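Local atomic coordinates of NigD-like protein (Bacteroides vulgatus ATCC 8482, PDB entry 3K6O), a protein that is of unknown function but, as a NigD-like protein, combines an N-terminal OB domain with a C-terminal beta-sandwich domain. Residues F60-F65 and R78-T83. Sequence-based numbering, arbitrary orientation.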
ATOM      1  N   PHE A  60       3.110   5.250   6.671  1.00 31.46           N
ATOM      2  CA  PHE A  60       2.840   4.213   7.662  1.00 30.99           C
ATOM      3  C   PHE A  60       3.220   4.894   8.974  1.00 31.92           C
ATOM      4  O   PHE A  60       4.400   5.196   9.232  1.00 31.53           O
ATOM      5  CB  PHE A  60       3.691   2.979   7.339  1.00 30.62           C
ATOM      6  CG  PHE A  60       3.381   1.762   8.158  1.00 31.18           C
ATOM      7  CD1 PHE A  60       2.086   1.297   8.311  1.00 33.29           C
ATOM      8  CD2 PHE A  60       4.405   1.031   8.726  1.00 34.94           C
ATOM      9  CE1 PHE A  60       1.822   0.133   9.056  1.00 32.90           C
ATOM     10  CE2 PHE A  60       4.151  -0.121   9.468  1.00 34.52           C
ATOM     11  CZ  PHE A  60       2.871  -0.575   9.622  1.00 32.16           C
ATOM     12  N   GLY A  61       2.213   5.195   9.783  1.00 32.40           N
ATOM     13  CA  GLY A  61       2.398   6.111  10.884  1.00 32.01           C
ATOM     14  C   GLY A  61       2.060   5.576  12.249  1.00 32.12           C
ATOM     15  O   GLY A  61       1.445   4.526  12.378  1.00 32.30           O
ATOM     16  N   ASN A  62       2.501   6.332  13.259  1.00 31.38           N
ATOM     17  CA  ASN A  62       2.279   6.061  14.662  1.00 31.28           C
ATOM     18  C   ASN A  62       1.486   7.233  15.276  1.00 31.24           C
ATOM     19  O   ASN A  62       2.032   8.305  15.437  1.00 31.05           O
ATOM     20  CB  ASN A  62       3.646   5.907  15.357  1.00 31.35           C
ATOM     21  CG  ASN A  62       3.536   5.628  16.826  1.00 31.53           C
ATOM     22  OD1 ASN A  62       2.544   5.971  17.476  1.00 32.48           O
ATOM     23  ND2 ASN A  62       4.569   5.013  17.377  1.00 34.89           N
ATOM     24  N   TYR A  63       0.219   7.000  15.614  1.00 31.13           N
ATOM     25  CA  TYR A  63      -0.702   8.033  16.097  1.00 31.01           C
ATOM     26  C   TYR A  63      -1.166   7.753  17.504  1.00 31.57           C
ATOM     27  O   TYR A  63      -1.296   6.596  17.903  1.00 31.61           O
ATOM     28  CB  TYR A  63      -1.940   8.133  15.175  1.00 31.66           C
ATOM     29  CG  TYR A  63      -1.626   7.852  13.728  1.00 29.82           C
ATOM     30  CD1 TYR A  63      -0.780   8.698  13.011  1.00 30.64           C
ATOM     31  CD2 TYR A  63      -2.134   6.740  13.088  1.00 32.86           C
ATOM     32  CE1 TYR A  63      -0.439   8.449  11.683  1.00 30.08           C
ATOM     33  CE2 TYR A  63      -1.802   6.465  11.726  1.00 31.42           C
ATOM     34  CZ  TYR A  63      -0.945   7.332  11.051  1.00 30.70           C
ATOM     35  OH  TYR A  63      -0.589   7.105   9.754  1.00 29.38           O
ATOM     36  N   SER A  64      -1.411   8.835  18.249  1.00 31.34           N
ATOM     37  CA  SER A  64      -2.141   8.807  19.496  1.00 31.14           C
ATOM     38  C   SER A  64      -3.401   9.620  19.329  1.00 31.60           C
ATOM     39  O   SER A  64      -3.352  10.822  19.007  1.00 31.82           O
ATOM     40  CB  SER A  64      -1.327   9.423  20.640  1.00 30.84           C
ATOM     41  OG  SER A  64      -0.155   8.685  20.932  1.00 29.65           O
ATOM     42  N   PHE A  65      -4.535   8.995  19.563  1.00 31.94           N
ATOM     43  CA  PHE A  65      -5.794   9.681  19.371  1.00 33.23           C
ATOM     44  C   PHE A  65      -6.123  10.399  20.657  1.00 33.54           C
ATOM     45  O   PHE A  65      -6.389   9.757  21.656  1.00 33.68           O
ATOM     46  CB  PHE A  65      -6.894   8.687  18.975  1.00 33.80           C
ATOM     47  CG  PHE A  65      -6.704   8.115  17.632  1.00 34.66           C
ATOM     48  CD1 PHE A  65      -5.788   7.106  17.422  1.00 37.42           C
ATOM     49  CD2 PHE A  65      -7.413   8.588  16.562  1.00 36.81           C
ATOM     50  CE1 PHE A  65      -5.594   6.580  16.142  1.00 38.66           C
ATOM     51  CE2 PHE A  65      -7.218   8.064  15.291  1.00 36.29           C
ATOM     52  CZ  PHE A  65      -6.318   7.061  15.090  1.00 36.10           C
ATOM     53  N   ARG A  78      -1.780  13.152  18.081  1.00 29.72           N
ATOM     54  CA  ARG A  78      -0.356  13.384  18.126  1.00 29.46           C
ATOM     55  C   ARG A  78       0.269  12.453  17.089  1.00 29.25           C
ATOM     56  O   ARG A  78       0.020  11.235  17.095  1.00 29.93           O
ATOM     57  CB  ARG A  78       0.235  13.075  19.517  1.00 29.30           C
ATOM     58  CG  ARG A  78       1.723  13.167  19.550  1.00 29.93           C
ATOM     59  CD  ARG A  78       2.308  13.182  20.924  1.00 32.53           C
ATOM     60  NE  ARG A  78       1.914  12.043  21.728  1.00 34.09           N
ATOM     61  CZ  ARG A  78       1.113  12.095  22.793  1.00 36.58           C
ATOM     62  NH1 ARG A  78       0.566  13.236  23.208  1.00 37.02           N
ATOM     63  NH2 ARG A  78       0.845  10.981  23.448  1.00 38.05           N
ATOM     64  N   LEU A  79       1.086  13.019  16.221  1.00 28.55           N
ATOM     65  CA  LEU A  79       1.822  12.241  15.239  1.00 29.27           C
ATOM     66  C   LEU A  79       3.171  11.899  15.862  1.00 29.37           C
ATOM     67  O   LEU A  79       4.036  12.757  15.932  1.00 28.96           O
ATOM     68  CB  LEU A  79       1.999  13.045  13.950  1.00 29.11           C
ATOM     69  CG  LEU A  79       2.820  12.395  12.841  1.00 28.29           C
ATOM     70  CD1 LEU A  79       2.182  11.051  12.372  1.00 27.38           C
ATOM     71  CD2 LEU A  79       2.992  13.359  11.677  1.00 26.93           C
ATOM     72  N   ASN A  80       3.313  10.657  16.342  1.00 29.37           N
ATOM     73  CA  ASN A  80       4.511  10.214  17.074  1.00 30.04           C
ATOM     74  C   ASN A  80       5.691   9.883  16.151  1.00 30.64           C
ATOM     75  O   ASN A  80       6.822  10.080  16.519  1.00 31.25           O
ATOM     76  CB  ASN A  80       4.212   8.982  17.949  1.00 29.69           C
ATOM     77  CG  ASN A  80       3.083   9.209  18.958  1.00 30.42           C
ATOM     78  OD1 ASN A  80       3.053  10.220  19.660  1.00 28.11           O
ATOM     79  ND2 ASN A  80       2.157   8.250  19.038  1.00 30.25           N
ATOM     80  N   ASP A  81       5.414   9.408  14.951  1.00 31.43           N
ATOM     81  CA  ASP A  81       6.431   8.907  14.032  1.00 32.28           C
ATOM     82  C   ASP A  81       5.737   8.464  12.773  1.00 32.92           C
ATOM     83  O   ASP A  81       4.513   8.221  12.777  1.00 32.95           O
ATOM     84  CB  ASP A  81       7.137   7.685  14.631  1.00 32.89           C
ATOM     85  CG  ASP A  81       8.470   7.389  13.989  1.00 32.84           C
ATOM     86  OD1 ASP A  81       8.911   8.112  13.087  1.00 33.67           O
ATOM     87  OD2 ASP A  81       9.074   6.382  14.392  1.00 34.84           O
ATOM     88  N   TYR A  82       6.502   8.362  11.693  1.00 32.76           N
ATOM     89  CA  TYR A  82       6.014   7.694  10.511  1.00 33.25           C
ATOM     90  C   TYR A  82       7.156   7.378   9.562  1.00 33.73           C
ATOM     91  O   TYR A  82       8.294   7.808   9.763  1.00 33.79           O
ATOM     92  CB  TYR A  82       4.965   8.555   9.801  1.00 32.77           C
ATOM     93  CG  TYR A  82       5.510   9.847   9.241  1.00 32.50           C
ATOM     94  CD1 TYR A  82       5.622  10.957  10.030  1.00 33.18           C
ATOM     95  CD2 TYR A  82       5.922   9.945   7.924  1.00 32.07           C
ATOM     96  CE1 TYR A  82       6.128  12.119   9.532  1.00 31.92           C
ATOM     97  CE2 TYR A  82       6.429  11.114   7.427  1.00 30.80           C
ATOM     98  CZ  TYR A  82       6.532  12.190   8.249  1.00 30.46           C
ATOM     99  OH  TYR A  82       6.996  13.379   7.777  1.00 31.70           O
ATOM    100  N   THR A  83       6.846   6.611   8.531  1.00 34.81           N
ATOM    101  CA  THR A  83       7.759   6.450   7.409  1.00 35.05           C
ATOM    102  C   THR A  83       6.996   6.640   6.118  1.00 35.08           C
ATOM    103  O   THR A  83       5.787   6.385   6.063  1.00 36.32           O
ATOM    104  CB  THR A  83       8.488   5.095   7.437  1.00 35.66           C
ATOM    105  OG1 THR A  83       9.525   5.108   6.445  1.00 35.59           O
ATOM    106  CG2 THR A  83       7.523   3.920   7.168  1.00 34.86           C
TER
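Asn80 reaches across to strand 60-65 and uses both N-H groups of its side-chain amide there. One runs almost straight to Ser64 OG (Asn80 ND2 to Ser64 OG 3.0 Å), the other to Asn62 OD1 (Asn80 ND2 to Asn62 OD1 2.8 Å), and both acceptors lie in the plane of the donor amide. The Asn62 amide stands nearly perpendicular to it, 87° apart, and Asn80 ND2 meets OD1 from above the Asn62 carbonyl plane, not on a lone pair. Asn80 CG lies beside its own backbone N (chi1 -57°), which carries the amide over the opposite strand. Asn80 OD1 accepts Arg78 NE (3.0 Å) at the edge of the guanidinium, so the amide oxygen is bonded as well as both N-H groups. Arg78, bent at chi3, lays one guanidinium face over Ser64 CB, while its NH1 bonds Gln45. Asn80 and Asp81 both face Asn62, a classic beta bulge within the antiparallel hairpin of strands 58-66 and 75-93 in the OB domain. Asn62 N bonds Asp81 O at 2.8 Å, and Asn62 O receives Asn80 N. On the other face, Tyr63 and Leu79 point the same way, with Leu79 CD1 at the ring edge, 3.8 Å from Tyr63 CE1. Gly61 C lies over one face of the Tyr63 ring, offset toward its rim, and the Tyr63 hydroxyl bonds Ala18 O. Tyr82 CB packs on Gly61 CA (3.7 Å), where the paired CA atoms come closest, 4.0 Å apart.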